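Local coordinates for fiber protein (Raptor siadenovirus a, PDB 5FJL) that makes up the adenovirus fibre, the capsid spike whose trimeric head, the part described here, probably attaches the virion to a host-cell receptor, at residues I52-T57 against T63-G68; C132-L137 against M161-V166; L118-F121 against H126-R129; S94-E99 against F121-H126; D41-F44 against G50-N53. One frame throughout, in Å; residues are numbered along the deposited sequence. Where two conformers were deposited one is given.

Contact 1: I52-T57 against T63-G68; sequences INFRKT and TITILG
Five backbone hydrogen bonds stitch residues 52-57 to residues 63-68, starting with Gly68 N to Asn53 O. Arg55 and Ile66 form one hydrogen-bonded antiparallel pair, and Thr57 with Ile64 forms another; Thr57 N reaches Ile64 O at 2.8 Å. Between them sit the non-hydrogen-bonded pairs Phe54 with Leu67 and Lys56 with Thr65, where the alpha carbons come within 4.3 Å and CA-H...O contacts fill in, such as Phe54 CA to Ile66 O at 3.2 Å.

Two waters extend this pattern. One accepts from Asn53 N and donates to Gly68 O; another donates to Arg55 O and Ile64 O and also bonds Thr57 OG1.

This is the beta hairpin of strands 51-59 and 62-67 in the all-beta fibre head. Ile64 and Ile66 point to the face that packs on Ile62 and Leu172 of the second subunit, whereas Phe54, Lys56, Thr65 and Leu67 point to the other.

On that second face the touching is done mostly by methyl and methylene groups. Leu67 CD2 lies 3.8 Å from Phe54 CB, and Thr65 CG2 meets the Phe54 ring obliquely near CD1. The Lys56 chain runs alongside Thr65, its CG 3.4 Å from Thr65 OG1. A bend at chi3 (79°) then carries Lys56 CE to 3.6 Å from Thr63 CG2.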
# COMPACT_ATOMS: atom_id res chain seq x y z
N ILE A 52 -16.30 -6.28 14.37
CA ILE A 52 -15.19 -5.47 13.84
C ILE A 52 -15.33 -4.10 14.46
O ILE A 52 -16.27 -3.39 14.15
CB ILE A 52 -15.25 -5.28 12.29
CG1 ILE A 52 -15.15 -6.60 11.52
CG2 ILE A 52 -14.16 -4.31 11.81
CD1 ILE A 52 -15.51 -6.42 10.06
N ASN A 53 -14.39 -3.69 15.28
CA ASN A 53 -14.42 -2.35 15.87
C ASN A 53 -13.58 -1.43 15.03
O ASN A 53 -12.55 -1.86 14.45
CB ASN A 53 -13.86 -2.39 17.29
CG ASN A 53 -14.76 -3.15 18.21
OD1 ASN A 53 -15.89 -2.79 18.42
ND2 ASN A 53 -14.31 -4.32 18.62
N PHE A 54 -13.98 -0.18 14.92
CA PHE A 54 -13.15 0.81 14.25
C PHE A 54 -13.17 2.16 14.96
O PHE A 54 -14.08 2.44 15.72
CB PHE A 54 -13.57 0.93 12.79
CG PHE A 54 -14.97 1.46 12.59
CD1 PHE A 54 -15.23 2.82 12.60
CD2 PHE A 54 -16.02 0.58 12.40
CE1 PHE A 54 -16.54 3.30 12.41
CE2 PHE A 54 -17.31 1.06 12.18
CZ PHE A 54 -17.57 2.41 12.21
N ARG A 55 -12.14 2.97 14.72
CA ARG A 55 -12.07 4.34 15.21
C ARG A 55 -11.75 5.25 14.08
O ARG A 55 -10.76 5.01 13.37
CB ARG A 55 -11.01 4.49 16.28
CG ARG A 55 -10.94 5.90 16.85
CD ARG A 55 -10.39 5.89 18.26
NE ARG A 55 -10.69 7.13 18.96
CZ ARG A 55 -11.12 7.24 20.22
NH1 ARG A 55 -11.32 6.17 21.00
NH2 ARG A 55 -11.36 8.46 20.72
N LYS A 56 -12.56 6.28 13.86
CA LYS A 56 -12.38 7.29 12.81
C LYS A 56 -11.80 8.53 13.45
O LYS A 56 -12.26 8.97 14.51
CB LYS A 56 -13.71 7.64 12.18
CG LYS A 56 -14.41 6.48 11.53
CD LYS A 56 -15.76 6.85 10.97
CE LYS A 56 -15.67 7.55 9.63
NZ LYS A 56 -16.98 7.50 8.93
N THR A 57 -10.75 9.07 12.84
CA THR A 57 -10.15 10.35 13.20
C THR A 57 -10.40 11.31 12.05
O THR A 57 -9.97 11.07 10.93
CB THR A 57 -8.63 10.18 13.44
OG1 THR A 57 -8.42 9.25 14.51
CG2 THR A 57 -7.97 11.50 13.79
N THR A 63 -10.85 11.78 6.66
CA THR A 63 -11.01 10.89 7.78
C THR A 63 -10.01 9.73 7.63
O THR A 63 -9.83 9.22 6.53
CB THR A 63 -12.43 10.32 7.83
OG1 THR A 63 -13.38 11.40 7.91
CG2 THR A 63 -12.61 9.41 9.02
N ILE A 64 -9.43 9.32 8.73
CA ILE A 64 -8.53 8.17 8.79
C ILE A 64 -9.15 7.19 9.75
O ILE A 64 -9.43 7.51 10.91
CB ILE A 64 -7.11 8.57 9.22
CG1 ILE A 64 -6.65 9.66 8.24
CG2 ILE A 64 -6.20 7.33 9.27
CD1 ILE A 64 -5.20 10.01 8.18
N THR A 65 -9.38 5.96 9.29
CA THR A 65 -10.02 4.92 10.08
C THR A 65 -9.08 3.77 10.32
O THR A 65 -8.43 3.27 9.37
CB THR A 65 -11.32 4.42 9.40
OG1 THR A 65 -12.19 5.54 9.17
CG2 THR A 65 -12.02 3.35 10.23
N ILE A 66 -9.00 3.34 11.57
CA ILE A 66 -8.20 2.21 12.01
C ILE A 66 -9.16 1.13 12.49
O ILE A 66 -10.21 1.46 13.05
CB ILE A 66 -7.30 2.56 13.21
CG1 ILE A 66 -6.34 3.67 12.85
CG2 ILE A 66 -6.49 1.35 13.64
CD1 ILE A 66 -5.29 3.23 11.87
N LEU A 67 -8.84 -0.13 12.27
CA LEU A 67 -9.60 -1.23 12.86
C LEU A 67 -8.97 -1.64 14.19
O LEU A 67 -7.75 -1.65 14.33
CB LEU A 67 -9.62 -2.42 11.90
CG LEU A 67 -10.14 -2.05 10.50
CD1 LEU A 67 -10.19 -3.32 9.66
CD2 LEU A 67 -11.51 -1.35 10.57
N GLY A 68 -9.80 -1.98 15.16
CA GLY A 68 -9.33 -2.27 16.51
C GLY A 68 -9.01 -3.70 16.76
O GLY A 68 -9.33 -4.58 15.97
O HOH W 1 -12.01 -5.30 15.64
O HOH W 2 -8.50 6.69 13.88
O HOH W 3 -16.28 10.75 8.47

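Contact 2: C132-L137 against M161-V166; sequences CMMQFL and MHIVTV
The hydrophobic core of the fibre head is where strands 127-138 and 160-171 face each other, and Met134 is the residue that spans them. No hydrogen bond links the two segments: the nearest alpha carbons, those of Met134 and Val166, are 8.6 Å apart, and side chains make the whole contact.

Met134 and Ile163 reach toward each other tip to tip. The thioether methyl, Met134 CE, lies 3.6 Å from Ile163 CD1, with Met134 SD 3.8 Å from the same methyl. Met134 CG is flanked by both its own N and its own C (chi1 58°), and the chain runs straight on to the sulfur before chi3 (60°) turns the methyl aside. Val166 CG2 adds a looser touch on Met134 SD at 4.3 Å.

Ala117 and Cys119 of strand 115-122 and Leu146 of strand 144-149 also pack on Met134, and Phe86 packs on Ile163. The strand carrying Ile163 and Val166 is interrupted by a classic bulge, Val164 and Thr165 being set together against Leu118.

All three touching residues are buried, and across the contact they offer only carbon and sulfur, so it rests on dispersion and the exclusion of water, with no directional bond.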
# COMPACT_ATOMS: atom_id res chain seq x y z
N CYS A 132 -2.76 -7.84 -0.33
CA CYS A 132 -4.09 -7.64 -0.95
C CYS A 132 -4.47 -6.20 -0.80
O CYS A 132 -3.83 -5.48 -0.02
CB CYS A 132 -5.19 -8.45 -0.25
SG CYS A 132 -4.93 -10.23 -0.21
N MET A 133 -5.49 -5.74 -1.49
CA MET A 133 -6.07 -4.43 -1.19
C MET A 133 -7.46 -4.64 -0.65
O MET A 133 -8.17 -5.57 -1.05
CB MET A 133 -6.09 -3.52 -2.38
CG MET A 133 -4.65 -3.20 -2.87
SD MET A 133 -4.52 -1.70 -3.82
CE MET A 133 -4.39 -0.53 -2.44
N MET A 134 -7.84 -3.81 0.29
CA MET A 134 -9.21 -3.86 0.82
C MET A 134 -9.80 -2.51 0.94
O MET A 134 -9.12 -1.50 1.07
CB MET A 134 -9.28 -4.66 2.04
CG MET A 134 -8.44 -4.24 3.13
SD MET A 134 -8.55 -5.36 4.57
CE MET A 134 -8.03 -6.96 4.05
N GLN A 135 -11.13 -2.46 0.86
CA GLN A 135 -11.83 -1.20 0.79
C GLN A 135 -13.22 -1.36 1.37
O GLN A 135 -13.88 -2.34 1.09
CB GLN A 135 -11.96 -0.80 -0.70
CG GLN A 135 -12.56 0.52 -0.98
CD GLN A 135 -12.33 0.95 -2.42
OE1 GLN A 135 -11.83 0.18 -3.25
NE2 GLN A 135 -12.59 2.20 -2.66
N PHE A 136 -13.66 -0.40 2.16
CA PHE A 136 -15.05 -0.38 2.69
C PHE A 136 -15.89 0.39 1.67
O PHE A 136 -15.57 1.52 1.29
CB PHE A 136 -15.10 0.27 4.05
CG PHE A 136 -14.57 -0.57 5.16
CD1 PHE A 136 -15.39 -1.46 5.83
CD2 PHE A 136 -13.23 -0.46 5.57
CE1 PHE A 136 -14.92 -2.23 6.88
CE2 PHE A 136 -12.76 -1.22 6.61
CZ PHE A 136 -13.59 -2.10 7.28
N LEU A 137 -17.00 -0.22 1.28
CA LEU A 137 -17.93 0.36 0.28
C LEU A 137 -19.36 0.18 0.80
O LEU A 137 -19.61 -0.69 1.61
CB LEU A 137 -17.77 -0.34 -1.05
CG LEU A 137 -16.45 -0.20 -1.78
CD1 LEU A 137 -16.47 -1.07 -3.03
CD2 LEU A 137 -16.16 1.25 -2.15
N MET A 161 -9.71 -16.13 6.78
CA MET A 161 -8.81 -15.06 6.33
C MET A 161 -8.34 -14.33 7.54
O MET A 161 -9.17 -13.77 8.26
CB MET A 161 -9.51 -14.08 5.38
CG MET A 161 -8.61 -12.93 4.93
SD MET A 161 -9.42 -11.65 3.93
CE MET A 161 -10.33 -10.79 5.18
N HIS A 162 -7.03 -14.25 7.73
CA HIS A 162 -6.45 -13.49 8.81
C HIS A 162 -5.85 -12.20 8.26
O HIS A 162 -4.98 -12.29 7.41
CB HIS A 162 -5.36 -14.28 9.53
CG HIS A 162 -5.81 -15.61 10.06
ND1 HIS A 162 -6.72 -15.72 11.09
CD2 HIS A 162 -5.48 -16.88 9.70
CE1 HIS A 162 -6.90 -17.01 11.36
NE2 HIS A 162 -6.18 -17.73 10.53
N ILE A 163 -6.30 -11.06 8.73
CA ILE A 163 -5.63 -9.78 8.42
C ILE A 163 -4.51 -9.59 9.45
O ILE A 163 -4.79 -9.42 10.63
CB ILE A 163 -6.59 -8.58 8.46
CG1 ILE A 163 -7.82 -8.81 7.55
CG2 ILE A 163 -5.84 -7.29 8.17
CD1 ILE A 163 -8.79 -7.67 7.52
N VAL A 164 -3.28 -9.63 9.00
CA VAL A 164 -2.12 -9.49 9.85
C VAL A 164 -1.83 -8.02 10.13
O VAL A 164 -1.67 -7.61 11.28
CB VAL A 164 -0.90 -10.17 9.24
CG1 VAL A 164 0.33 -9.93 10.12
CG2 VAL A 164 -1.16 -11.66 9.04
N THR A 165 -1.79 -7.23 9.07
CA THR A 165 -1.62 -5.78 9.23
C THR A 165 -2.20 -5.10 7.98
O THR A 165 -2.30 -5.72 6.93
CB THR A 165 -0.16 -5.45 9.58
OG1 THR A 165 -0.09 -4.16 10.26
CG2 THR A 165 0.63 -5.54 8.37
N VAL A 166 -2.69 -3.88 8.18
CA VAL A 166 -3.30 -3.12 7.08
C VAL A 166 -2.99 -1.64 7.27
O VAL A 166 -2.96 -1.10 8.37
CB VAL A 166 -4.82 -3.41 6.95
CG1 VAL A 166 -5.56 -3.16 8.24
CG2 VAL A 166 -5.46 -2.66 5.80

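Contact 3: L118-F121 against H126-R129; sequences LCIF and HVYR
Strands 118-121 and 127-129 run antiparallel with their axes 4.6 Å apart, and Phe121 and Tyr128 form a hydrogen-bonded pair: each N donates to the other's O at 2.8 Å, both bonds nearly straight at 169°. Next along, Ile120 faces Arg129 as a non-hydrogen-bonded pair, where Ile120 CA approaches Tyr128 O at 3.3 Å.

Arg129 makes the largest single contribution. Its chain runs straight out to NE and sweeps across Leu118 and Ile120. Leu118 CD2 sits over one face of the guanidinium, displaced from the middle of the group and 3.8 Å from Arg129 NH2, while Leu118 CD1 touches Arg129 CG. Ile120 CD1 comes in obliquely, 3.9 Å from Arg129 NH1. These aliphatic groups brace the flat cation as it reaches the second subunit, where Arg129 NE donates to Arg150 O and Arg129 NH2 to Asp98 O.

On the same side of the hairpin, Ile120 CG2 and Val127 CG1 lie alongside each other at 3.7 Å. Phe121 and Tyr128 project from the other side. Their CB atoms approach to 4.2 Å, but the rings then lead apart; the edge of the Phe121 ring meets Tyr128 O near its plane. The hydroxyl of Tyr128 bonds Glu156, and Arg150 of the same chain makes a cation-pi contact with the Phe121 ring.

The arrangement is that of a two-stranded antiparallel beta hairpin, here strands 115-122 and 127-138, with one side packed against its own chain and the other carrying an arginine into the trimer interface.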
# COMPACT_ATOMS: atom_id res chain seq x y z
N LEU A 118 -1.61 -7.19 4.55
CA LEU A 118 -1.01 -8.53 4.54
C LEU A 118 -2.05 -9.49 5.12
O LEU A 118 -2.44 -9.32 6.29
CB LEU A 118 0.25 -8.57 5.40
CG LEU A 118 0.78 -10.00 5.61
CD1 LEU A 118 1.16 -10.62 4.28
CD2 LEU A 118 1.95 -9.99 6.57
N CYS A 119 -2.50 -10.43 4.33
CA CYS A 119 -3.51 -11.42 4.73
C CYS A 119 -2.98 -12.80 4.60
O CYS A 119 -2.12 -13.12 3.75
CB CYS A 119 -4.75 -11.30 3.87
SG CYS A 119 -5.58 -9.70 4.12
N ILE A 120 -3.53 -13.70 5.42
CA ILE A 120 -3.26 -15.12 5.35
C ILE A 120 -4.59 -15.81 5.10
O ILE A 120 -5.53 -15.62 5.85
CB ILE A 120 -2.60 -15.65 6.64
CG1 ILE A 120 -1.23 -14.98 6.87
CG2 ILE A 120 -2.44 -17.16 6.57
CD1 ILE A 120 -0.72 -15.15 8.27
N PHE A 121 -4.66 -16.58 4.02
CA PHE A 121 -5.84 -17.37 3.68
C PHE A 121 -5.56 -18.82 3.98
O PHE A 121 -4.59 -19.37 3.48
CB PHE A 121 -6.25 -17.20 2.20
CG PHE A 121 -6.64 -15.78 1.86
CD1 PHE A 121 -5.69 -14.86 1.42
CD2 PHE A 121 -7.96 -15.35 1.97
CE1 PHE A 121 -6.05 -13.56 1.14
CE2 PHE A 121 -8.31 -14.04 1.66
CZ PHE A 121 -7.34 -13.15 1.27
N HIS A 126 -4.15 -25.65 1.94
CA HIS A 126 -3.07 -24.69 1.75
C HIS A 126 -3.14 -23.50 2.70
O HIS A 126 -4.17 -23.23 3.32
CB HIS A 126 -3.06 -24.14 0.28
CG HIS A 126 -2.77 -25.20 -0.72
ND1 HIS A 126 -3.74 -25.73 -1.54
CD2 HIS A 126 -1.63 -25.87 -0.99
CE1 HIS A 126 -3.19 -26.67 -2.30
NE2 HIS A 126 -1.91 -26.75 -1.99
N VAL A 127 -2.03 -22.78 2.77
CA VAL A 127 -1.91 -21.52 3.46
C VAL A 127 -1.34 -20.55 2.44
O VAL A 127 -0.24 -20.79 1.89
CB VAL A 127 -0.99 -21.59 4.67
CG1 VAL A 127 -0.84 -20.21 5.33
CG2 VAL A 127 -1.53 -22.56 5.68
N TYR A 128 -2.05 -19.45 2.20
CA TYR A 128 -1.62 -18.43 1.24
C TYR A 128 -1.38 -17.15 2.01
O TYR A 128 -2.29 -16.57 2.59
CB TYR A 128 -2.70 -18.20 0.19
CG TYR A 128 -2.98 -19.40 -0.66
CD1 TYR A 128 -2.04 -19.87 -1.56
CD2 TYR A 128 -4.18 -20.09 -0.56
CE1 TYR A 128 -2.27 -21.01 -2.30
CE2 TYR A 128 -4.44 -21.20 -1.33
CZ TYR A 128 -3.47 -21.64 -2.21
OH TYR A 128 -3.69 -22.75 -3.00
N ARG A 129 -0.17 -16.65 1.95
CA ARG A 129 0.23 -15.42 2.58
C ARG A 129 0.48 -14.42 1.50
O ARG A 129 1.32 -14.67 0.63
CB ARG A 129 1.49 -15.67 3.40
CG ARG A 129 2.06 -14.52 4.15
CD ARG A 129 3.39 -14.96 4.80
NE ARG A 129 3.98 -13.89 5.54
CZ ARG A 129 3.81 -13.66 6.82
NH1 ARG A 129 3.00 -14.43 7.55
NH2 ARG A 129 4.46 -12.69 7.42

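Contact 4: S94-E99 against F121-H126; sequences STLKDE and FITTDH
Leu96 sets one methyl against the Phe121 ring and the other against Thr123. Leu96 CD1 rests over one face of the ring in a CH-pi contact, 4.1 Å from the centroid and 28° off the ring normal. The displacement is toward one edge of the ring, and the closest ring atom is Phe121 CD2, 3.7 Å from Leu96 CD1. The other branch, Leu96 CD2, meets Thr123 CG2 at 3.9 Å, the two side chains crossing at about a right angle. With CG opposite the backbone N (chi1 -172°), the fork of Leu96 extends from its loop far enough to meet both partners. Tyr128, Ile158 and Arg150 also pack directly on Leu96.

In the fold, this brings the loop between strands 78-87 and 99-103 against the end of strand 115-122 and the turn that follows it. Leu96 is the centre of an inverse gamma turn. The loop is further held by Lys97 NZ, which curls back to Thr95 O at 2.8 Å.

On the other side, Thr123 is fixed by an ST motif: its OG1 accepts from His126 N at 2.9 Å. The backbone closes the same turn, with Thr123 N donating to His126 O. Thr123 OG1 has a further partner in Glu156, whose OE1 bonds His126 ND1 as well, so one carboxylate oxygen ties together two side chains of the turn. Behind the loop, the Leu96 backbone is hydrogen-bonded to Lys154 and Glu156, and Arg150 NH1 bonds Lys97 O.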
# COMPACT_ATOMS: atom_id res chain seq x y z
N SER A 94 -17.69 -18.25 -0.32
CA SER A 94 -16.45 -18.69 0.31
C SER A 94 -15.35 -19.15 -0.64
O SER A 94 -14.23 -19.44 -0.21
CB SER A 94 -16.73 -19.80 1.32
OG SER A 94 -17.31 -20.91 0.72
N THR A 95 -15.60 -19.20 -1.95
CA THR A 95 -14.54 -19.55 -2.87
C THR A 95 -13.45 -18.49 -2.85
O THR A 95 -13.76 -17.30 -2.78
CB THR A 95 -15.06 -19.69 -4.31
OG1 THR A 95 -16.25 -20.49 -4.30
CG2 THR A 95 -13.98 -20.31 -5.18
N LEU A 96 -12.21 -18.94 -2.96
CA LEU A 96 -11.06 -18.05 -2.91
C LEU A 96 -10.83 -17.34 -4.26
O LEU A 96 -9.80 -17.54 -4.92
CB LEU A 96 -9.83 -18.81 -2.41
CG LEU A 96 -8.55 -18.02 -2.11
CD1 LEU A 96 -8.85 -16.79 -1.29
CD2 LEU A 96 -7.52 -18.92 -1.42
N LYS A 97 -11.78 -16.50 -4.59
CA LYS A 97 -11.79 -15.74 -5.82
C LYS A 97 -10.79 -14.58 -5.72
O LYS A 97 -10.29 -14.26 -4.64
CB LYS A 97 -13.19 -15.14 -6.05
CG LYS A 97 -14.33 -16.15 -6.11
CD LYS A 97 -15.70 -15.48 -6.10
CE LYS A 97 -16.10 -14.89 -4.74
NZ LYS A 97 -15.98 -15.80 -3.56
N ASP A 98 -10.57 -13.90 -6.84
CA ASP A 98 -9.70 -12.70 -6.80
C ASP A 98 -10.43 -11.40 -6.39
O ASP A 98 -9.82 -10.32 -6.27
CB ASP A 98 -8.92 -12.56 -8.11
CG ASP A 98 -9.78 -12.26 -9.29
OD1 ASP A 98 -10.92 -11.81 -9.17
OD2 ASP A 98 -9.26 -12.49 -10.41
N GLU A 99 -11.73 -11.51 -6.11
CA GLU A 99 -12.54 -10.44 -5.56
C GLU A 99 -13.40 -11.10 -4.51
O GLU A 99 -14.11 -12.07 -4.82
CB GLU A 99 -13.52 -9.83 -6.59
CG GLU A 99 -13.01 -9.14 -7.81
CD GLU A 99 -14.12 -8.91 -8.87
OE1 GLU A 99 -15.27 -9.42 -8.74
OE2 GLU A 99 -13.84 -8.19 -9.83
N PHE A 121 -4.66 -16.58 4.02
CA PHE A 121 -5.84 -17.37 3.68
C PHE A 121 -5.56 -18.82 3.98
O PHE A 121 -4.59 -19.37 3.48
CB PHE A 121 -6.25 -17.20 2.20
CG PHE A 121 -6.64 -15.78 1.86
CD1 PHE A 121 -5.69 -14.86 1.42
CD2 PHE A 121 -7.96 -15.35 1.97
CE1 PHE A 121 -6.05 -13.56 1.14
CE2 PHE A 121 -8.31 -14.04 1.66
CZ PHE A 121 -7.34 -13.15 1.27
N ILE A 122 -6.41 -19.41 4.81
CA ILE A 122 -6.32 -20.83 5.16
C ILE A 122 -7.41 -21.57 4.40
O ILE A 122 -8.59 -21.24 4.53
CB ILE A 122 -6.52 -21.05 6.67
CG1 ILE A 122 -5.60 -20.16 7.50
CG2 ILE A 122 -6.40 -22.52 7.01
CD1 ILE A 122 -4.15 -20.41 7.33
N THR A 123 -7.00 -22.55 3.59
CA THR A 123 -7.93 -23.46 2.95
C THR A 123 -7.70 -24.85 3.58
O THR A 123 -6.78 -25.03 4.39
CB THR A 123 -7.75 -23.52 1.44
OG1 THR A 123 -6.49 -24.09 1.13
CG2 THR A 123 -7.86 -22.09 0.81
N THR A 124 -8.50 -25.84 3.21
CA THR A 124 -8.26 -27.18 3.74
C THR A 124 -6.85 -27.65 3.44
O THR A 124 -6.18 -28.24 4.32
CB THR A 124 -9.29 -28.17 3.14
OG1 THR A 124 -10.60 -27.77 3.53
CG2 THR A 124 -9.00 -29.58 3.63
N ASP A 125 -6.35 -27.40 2.22
CA ASP A 125 -5.06 -27.92 1.81
C ASP A 125 -3.92 -26.98 1.87
O ASP A 125 -2.76 -27.41 1.80
CB ASP A 125 -5.16 -28.46 0.38
CG ASP A 125 -6.01 -29.73 0.27
OD1 ASP A 125 -6.36 -30.38 1.28
OD2 ASP A 125 -6.30 -30.10 -0.90
N HIS A 126 -4.15 -25.65 1.94
CA HIS A 126 -3.07 -24.69 1.75
C HIS A 126 -3.14 -23.50 2.70
O HIS A 126 -4.17 -23.23 3.32
CB HIS A 126 -3.06 -24.14 0.28
CG HIS A 126 -2.77 -25.20 -0.72
ND1 HIS A 126 -3.74 -25.73 -1.54
CD2 HIS A 126 -1.63 -25.87 -0.99
CE1 HIS A 126 -3.19 -26.67 -2.30
NE2 HIS A 126 -1.91 -26.75 -1.99

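Contact 5: D41-F44 against G50-N53; sequences DGHF and GVIN
This is a backbone-led antiparallel strand pairing near the first turn of the fibre head, joining Phe44 on strand 38-45 to Ile52 on strand 51-59. Phe44 and Ile52 are the hydrogen-bonded pair, with Phe44 N to Ile52 O and Ile52 N to Phe44 O both at 2.9 Å. The second bond is the straighter, 171° at the hydrogen against 159°. Next to it, His43 and Asn53 form a non-hydrogen-bonded pair, their alpha carbons 4.3 Å apart, with His43 CA 3.1 Å from Ile52 O.

On the His43 side the side chains meet through small groups. It is His43 CB that touches Asn53 OD1, at 3.5 Å. Val51 CG1 approaches the same CB at 4.0 Å, and both Val51 and Asn53 come to the His43 ring obliquely. A water donates to Gly42 O and to Asn53 OD1, bridging the strands beside this pair. The amide's other end, Asn53 ND2, is held by Asn69 OD1, which fixes which way the side-chain amide is turned.

On the buried side, Phe44 and Ile52 approach at their CB atoms, 4.5 Å apart, beyond which the Phe44 ring turns off toward Phe54. Leu104 and Leu110 pack on that ring from loops; Leu104 also covers Ile52.

One side with exposed His43 and Val51, the other with buried Phe44 and Ile52: the pair is an amphipathic two-stranded beta hairpin, the first of the head domain, in which strand 38-45 is the outer one, pairing within the chain with 51-59 alone, while 51-59 pairs on with 62-67.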
# COMPACT_ATOMS: atom_id res chain seq x y z
N ASP A 41 -16.07 6.29 17.35
CA ASP A 41 -15.89 4.85 17.43
C ASP A 41 -17.12 4.22 16.84
O ASP A 41 -18.24 4.76 16.92
CB ASP A 41 -15.75 4.38 18.87
CG ASP A 41 -14.42 4.79 19.50
OD1 ASP A 41 -13.43 4.98 18.76
OD2 ASP A 41 -14.36 4.94 20.73
N GLY A 42 -16.95 3.05 16.23
CA GLY A 42 -18.06 2.28 15.73
C GLY A 42 -17.72 0.81 15.60
O GLY A 42 -16.63 0.36 15.93
N HIS A 43 -18.70 0.03 15.16
CA HIS A 43 -18.47 -1.37 14.90
C HIS A 43 -19.41 -1.90 13.84
O HIS A 43 -20.44 -1.30 13.53
CB HIS A 43 -18.56 -2.22 16.20
CG HIS A 43 -19.94 -2.39 16.74
ND1 HIS A 43 -20.49 -1.50 17.63
CD2 HIS A 43 -20.90 -3.32 16.51
CE1 HIS A 43 -21.72 -1.90 17.96
NE2 HIS A 43 -21.96 -3.02 17.33
N PHE A 44 -19.03 -3.05 13.32
CA PHE A 44 -19.86 -3.85 12.42
C PHE A 44 -19.95 -5.29 12.91
O PHE A 44 -19.03 -5.76 13.63
CB PHE A 44 -19.30 -3.90 10.99
CG PHE A 44 -19.35 -2.60 10.24
CD1 PHE A 44 -20.54 -2.12 9.78
CD2 PHE A 44 -18.18 -1.88 9.99
CE1 PHE A 44 -20.59 -0.92 9.08
CE2 PHE A 44 -18.23 -0.69 9.27
CZ PHE A 44 -19.44 -0.22 8.82
N GLY A 50 -19.17 -12.10 14.24
CA GLY A 50 -17.95 -11.45 14.64
C GLY A 50 -18.17 -9.95 14.72
O GLY A 50 -18.99 -9.39 13.98
N VAL A 51 -17.44 -9.30 15.62
CA VAL A 51 -17.50 -7.85 15.77
C VAL A 51 -16.19 -7.25 15.27
O VAL A 51 -15.11 -7.67 15.71
CB VAL A 51 -17.72 -7.45 17.25
CG1 VAL A 51 -17.71 -5.93 17.44
CG2 VAL A 51 -19.02 -8.05 17.77
N ILE A 52 -16.30 -6.28 14.37
CA ILE A 52 -15.19 -5.47 13.84
C ILE A 52 -15.33 -4.10 14.46
O ILE A 52 -16.27 -3.39 14.15
CB ILE A 52 -15.25 -5.28 12.29
CG1 ILE A 52 -15.15 -6.60 11.52
CG2 ILE A 52 -14.16 -4.31 11.81
CD1 ILE A 52 -15.51 -6.42 10.06
N ASN A 53 -14.39 -3.69 15.28
CA ASN A 53 -14.42 -2.35 15.87
C ASN A 53 -13.58 -1.43 15.03
O ASN A 53 -12.55 -1.86 14.45
CB ASN A 53 -13.86 -2.39 17.29
CG ASN A 53 -14.76 -3.15 18.21
OD1 ASN A 53 -15.89 -2.79 18.42
ND2 ASN A 53 -14.31 -4.32 18.62
O HOH W 4 -16.01 0.21 18.75

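In the fold
From the N terminus, contact 5 closes first, across the turn between strands 38-45 and 51-59. Contact 1 follows in series, beginning on strand 51-59 and closing the next turn; the two share Ile52 and Asn53 and make a three-stranded meander. Contact 4 opens at 94-99 and closes a longer loop at 121-126. Contact 3 opens within that span, at 118-121, and ends just beyond it, so it crosses contact 4, sharing Phe121 and His126. Contact 2 comes last, joining 132-137 to 161-166 through the core. It touches contact 1 through Leu67 and Phe136, and contacts 3 and 4 through Met161 and Phe121, linking hairpins on opposite sides of the chain's centre.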